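Local coordinates for hydrogenase expression protein (Thiobacillus denitrificans, PDB 3SB1) that is of unknown molecular function but probably assists the expression or maturation of hydrogenase, at residues W114-R119 with T127-V132. Residues are numbered along the deposited sequence; the frame is centred on the assembly and turned at random. Where two conformers were deposited one is given.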
ATOM      1  N   TRP A 114       2.148 -11.343   0.837  1.00 11.64           N
ATOM      2  CA  TRP A 114       1.023 -10.649   0.249  1.00 10.04           C
ATOM      3  C   TRP A 114       0.266 -11.485  -0.723  1.00 11.20           C
ATOM      4  O   TRP A 114       0.891 -12.216  -1.509  1.00 12.73           O
ATOM      5  CB  TRP A 114       1.544  -9.362  -0.481  1.00 11.84           C
ATOM      6  CG  TRP A 114       2.371  -8.439   0.334  1.00 12.36           C
ATOM      7  CD1 TRP A 114       3.704  -8.602   0.710  1.00 11.83           C
ATOM      8  CD2 TRP A 114       1.945  -7.203   0.938  1.00 11.67           C
ATOM      9  NE1 TRP A 114       4.091  -7.565   1.516  1.00 12.18           N
ATOM     10  CE2 TRP A 114       3.061  -6.663   1.645  1.00 12.75           C
ATOM     11  CE3 TRP A 114       0.779  -6.468   0.859  1.00 12.16           C
ATOM     12  CZ2 TRP A 114       2.984  -5.449   2.291  1.00 13.04           C
ATOM     13  CZ3 TRP A 114       0.718  -5.238   1.510  1.00 16.40           C
ATOM     14  CH2 TRP A 114       1.780  -4.778   2.243  1.00 14.31           C
ATOM     15  N   TRP A 115      -1.060 -11.339  -0.737  1.00 11.02           N
ATOM     16  CA  TRP A 115      -1.947 -12.092  -1.672  1.00 12.28           C
ATOM     17  C   TRP A 115      -2.443 -11.068  -2.700  1.00 12.95           C
ATOM     18  O   TRP A 115      -3.107 -10.098  -2.337  1.00 12.94           O
ATOM     19  CB  TRP A 115      -3.136 -12.701  -0.958  1.00 13.38           C
ATOM     20  CG  TRP A 115      -3.881 -13.703  -1.770  1.00 14.13           C
ATOM     21  CD1 TRP A 115      -4.696 -13.480  -2.837  1.00 17.25           C
ATOM     22  CD2 TRP A 115      -3.910 -15.124  -1.529  1.00 12.87           C
ATOM     23  NE1 TRP A 115      -5.197 -14.697  -3.311  1.00 16.42           N
ATOM     24  CE2 TRP A 115      -4.757 -15.699  -2.489  1.00 12.80           C
ATOM     25  CE3 TRP A 115      -3.383 -15.929  -0.543  1.00 16.19           C
ATOM     26  CZ2 TRP A 115      -5.040 -17.074  -2.514  1.00 14.80           C
ATOM     27  CZ3 TRP A 115      -3.648 -17.313  -0.591  1.00 18.08           C
ATOM     28  CH2 TRP A 115      -4.478 -17.849  -1.571  1.00 17.07           C
ATOM     29  N   ILE A 116      -2.119 -11.315  -3.963  0.50 11.11           N
ATOM     30  CA  ILE A 116      -2.428 -10.413  -5.044  0.50 12.10           C
ATOM     31  C   ILE A 116      -3.438 -11.035  -6.013  0.50 12.34           C
ATOM     32  O   ILE A 116      -3.327 -12.221  -6.374  0.50 12.11           O
ATOM     33  CB  ILE A 116      -1.126 -10.121  -5.825  0.50 11.93           C
ATOM     34  CG1 ILE A 116       0.030  -9.807  -4.839  0.50 15.44           C
ATOM     35  CG2 ILE A 116      -1.351  -9.033  -6.870  0.50 15.67           C
ATOM     36  CD1 ILE A 116      -0.184  -8.607  -3.973  0.50 18.62           C
ATOM     37  N   ILE A 117      -4.455 -10.257  -6.374  1.00 11.83           N
ATOM     38  CA  ILE A 117      -5.414 -10.698  -7.375  1.00 13.28           C
ATOM     39  C   ILE A 117      -5.659  -9.540  -8.336  1.00 13.83           C
ATOM     40  O   ILE A 117      -5.936  -8.403  -7.885  1.00 15.21           O
ATOM     41  CB  ILE A 117      -6.800 -11.111  -6.788  1.00 13.16           C
ATOM     42  CG1 ILE A 117      -6.694 -12.231  -5.771  1.00 16.52           C
ATOM     43  CG2 ILE A 117      -7.790 -11.409  -7.962  1.00 17.26           C
ATOM     44  CD1 ILE A 117      -7.953 -12.396  -4.939  1.00 21.32           C
ATOM     45  N   HIS A 118      -5.514  -9.789  -9.639  1.00 11.94           N
ATOM     46  CA  HIS A 118      -5.932  -8.780 -10.627  1.00 12.91           C
ATOM     47  C   HIS A 118      -7.146  -9.300 -11.389  1.00 12.20           C
ATOM     48  O   HIS A 118      -7.160 -10.415 -11.828  1.00 12.80           O
ATOM     49  CB  HIS A 118      -4.902  -8.471 -11.706  1.00 14.28           C
ATOM     50  CG  HIS A 118      -5.354  -7.387 -12.614  1.00 15.14           C
ATOM     51  ND1 HIS A 118      -5.814  -7.594 -13.904  1.00 17.16           N
ATOM     52  CD2 HIS A 118      -5.492  -6.054 -12.374  1.00 13.27           C
ATOM     53  CE1 HIS A 118      -6.180  -6.420 -14.413  1.00 15.37           C
ATOM     54  NE2 HIS A 118      -5.997  -5.490 -13.512  1.00 21.29           N
ATOM     55  N   ARG A 119      -8.169  -8.451 -11.503  1.00 12.37           N
ATOM     56  CA  ARG A 119      -9.334  -8.743 -12.311  1.00 13.44           C
ATOM     57  C   ARG A 119      -9.413  -7.720 -13.465  1.00 14.20           C
ATOM     58  O   ARG A 119      -9.124  -6.508 -13.285  1.00 15.38           O
ATOM     59  CB  ARG A 119     -10.615  -8.630 -11.487  1.00 14.95           C
ATOM     60  CG  ARG A 119     -10.728  -9.660 -10.406  1.00 14.35           C
ATOM     61  CD  ARG A 119     -11.988  -9.407  -9.525  1.00 16.55           C
ATOM     62  NE  ARG A 119     -12.004 -10.350  -8.410  1.00 17.43           N
ATOM     63  CZ  ARG A 119     -12.427 -11.604  -8.470  1.00 16.46           C
ATOM     64  NH1 ARG A 119     -12.992 -12.115  -9.571  1.00 18.99           N
ATOM     65  NH2 ARG A 119     -12.394 -12.358  -7.375  1.00 22.43           N
ATOM     66  N   THR A 127      -4.677 -12.893 -13.059  1.00 13.21           N
ATOM     67  CA  THR A 127      -3.537 -13.446 -12.286  1.00 15.00           C
ATOM     68  C   THR A 127      -3.864 -13.414 -10.810  1.00 15.14           C
ATOM     69  O   THR A 127      -4.542 -12.489 -10.320  1.00 14.39           O
ATOM     70  CB  THR A 127      -2.205 -12.672 -12.526  1.00 17.07           C
ATOM     71  OG1 THR A 127      -1.103 -13.384 -11.959  1.00 17.73           O
ATOM     72  CG2 THR A 127      -2.182 -11.238 -11.938  1.00 15.15           C
ATOM     73  N   GLN A 128      -3.388 -14.417 -10.100  1.00 14.77           N
ATOM     74  CA  GLN A 128      -3.511 -14.503  -8.634  1.00 13.21           C
ATOM     75  C   GLN A 128      -2.166 -15.069  -8.206  1.00 14.95           C
ATOM     76  O   GLN A 128      -1.730 -16.086  -8.727  1.00 14.37           O
ATOM     77  CB  GLN A 128      -4.670 -15.437  -8.231  1.00 16.90           C
ATOM     78  CG  GLN A 128      -4.833 -15.549  -6.834  1.00 17.73           C
ATOM     79  CD  GLN A 128      -6.186 -16.137  -6.423  1.00 15.14           C
ATOM     80  OE1 GLN A 128      -6.682 -15.789  -5.357  1.00 17.73           O
ATOM     81  NE2 GLN A 128      -6.813 -16.977  -7.289  1.00 20.75           N
ATOM     82  N   PHE A 129      -1.541 -14.434  -7.230  1.00 11.18           N
ATOM     83  CA  PHE A 129      -0.243 -14.851  -6.777  1.00 12.28           C
ATOM     84  C   PHE A 129       0.103 -14.332  -5.434  1.00 13.15           C
ATOM     85  O   PHE A 129      -0.514 -13.375  -4.923  1.00 13.50           O
ATOM     86  CB  PHE A 129       0.851 -14.462  -7.797  1.00 12.69           C
ATOM     87  CG  PHE A 129       1.053 -12.974  -8.012  1.00 11.99           C
ATOM     88  CD1 PHE A 129       2.020 -12.244  -7.311  1.00 14.47           C
ATOM     89  CD2 PHE A 129       0.264 -12.263  -8.940  1.00 15.10           C
ATOM     90  CE1 PHE A 129       2.254 -10.935  -7.564  1.00 15.14           C
ATOM     91  CE2 PHE A 129       0.472 -10.897  -9.158  1.00 16.09           C
ATOM     92  CZ  PHE A 129       1.445 -10.211  -8.458  1.00 16.33           C
ATOM     93  N   ILE A 130       1.077 -15.005  -4.827  0.50 12.68           N
ATOM     94  CA  ILE A 130       1.628 -14.594  -3.546  0.50 12.34           C
ATOM     95  C   ILE A 130       2.899 -13.803  -3.890  0.50 12.48           C
ATOM     96  O   ILE A 130       3.673 -14.166  -4.792  0.50 12.34           O
ATOM     97  CB  ILE A 130       2.063 -15.765  -2.636  0.50 12.48           C
ATOM     98  CG1 ILE A 130       0.939 -16.755  -2.370  0.50 15.58           C
ATOM     99  CG2 ILE A 130       2.584 -15.191  -1.301  0.50 13.24           C
ATOM    100  CD1 ILE A 130      -0.180 -16.189  -1.570  0.50 15.51           C
ATOM    101  N   GLU A 131       3.088 -12.683  -3.217  1.00 12.16           N
ATOM    102  CA  GLU A 131       4.316 -11.885  -3.393  1.00 13.32           C
ATOM    103  C   GLU A 131       4.970 -11.798  -2.034  1.00 13.85           C
ATOM    104  O   GLU A 131       4.306 -11.446  -1.064  1.00 14.05           O
ATOM    105  CB  GLU A 131       4.008 -10.523  -3.991  1.00 14.91           C
ATOM    106  CG  GLU A 131       5.228  -9.722  -4.383  1.00 22.87           C
ATOM    107  CD  GLU A 131       4.849  -8.410  -5.146  1.00 25.36           C
ATOM    108  OE1 GLU A 131       3.662  -8.066  -5.273  1.00 32.20           O
ATOM    109  OE2 GLU A 131       5.762  -7.750  -5.648  1.00 40.85           O
ATOM    110  N   VAL A 132       6.231 -12.283  -1.935  1.00 12.40           N
ATOM    111  CA  VAL A 132       6.997 -12.222  -0.714  1.00 13.00           C
ATOM    112  C   VAL A 132       7.919 -11.007  -0.919  1.00 12.30           C
ATOM    113  O   VAL A 132       8.817 -11.004  -1.748  1.00 14.86           O
ATOM    114  CB  VAL A 132       7.685 -13.497  -0.402  1.00 12.81           C
ATOM    115  CG1 VAL A 132       8.635 -13.310   0.822  1.00 15.65           C
ATOM    116  CG2 VAL A 132       6.674 -14.671  -0.236  1.00 15.39           C
TER
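Trp114, Ile116 and His118 pair with Glu131, Phe129 and Thr127 as the hydrogen-bonded positions of an antiparallel beta hairpin, whose short strand axes run 150° apart and approach to 4.7 Å. Five backbone bonds join the two; in one, Ile116 N gives its hydrogen to Phe129 O at 2.8 Å. On the face carrying these three pairs, the Phe129 ring swings back across the neighbouring strand because its CG sits between backbone N and carbonyl carbon (chi1 64°). In one conformer, Ile116 CB then lies over the ring centre, 3.7 Å from the Phe129 centroid, a CH-pi contact that a beta-branched residue suits well, since its CG2 also reaches Phe129 CZ at 3.4 Å. Glu131, on the same face, reaches obliquely past Ile116, and its OE2 accepts the backbone N-H of Glu137.

The other face belongs to Trp115, Ile117, Gln128 and Ile130. Gln128, fully extended, brings OE1 to 2.8 Å from Trp115 NE1, nearly in the indole plane, while its amide stands 78° to the ring. In one conformer, Ile130 CD1 meets the benzo part of the same indole, 3.4 Å from Trp115 CE3. Helix 78-88 packs on this face, and Arg85 makes a cation-pi contact with Trp115. The buried indole thus has its one polar N-H satisfied within the hairpin, and the bond to Gln128 helps fix the ring's rotation between sheet and helix.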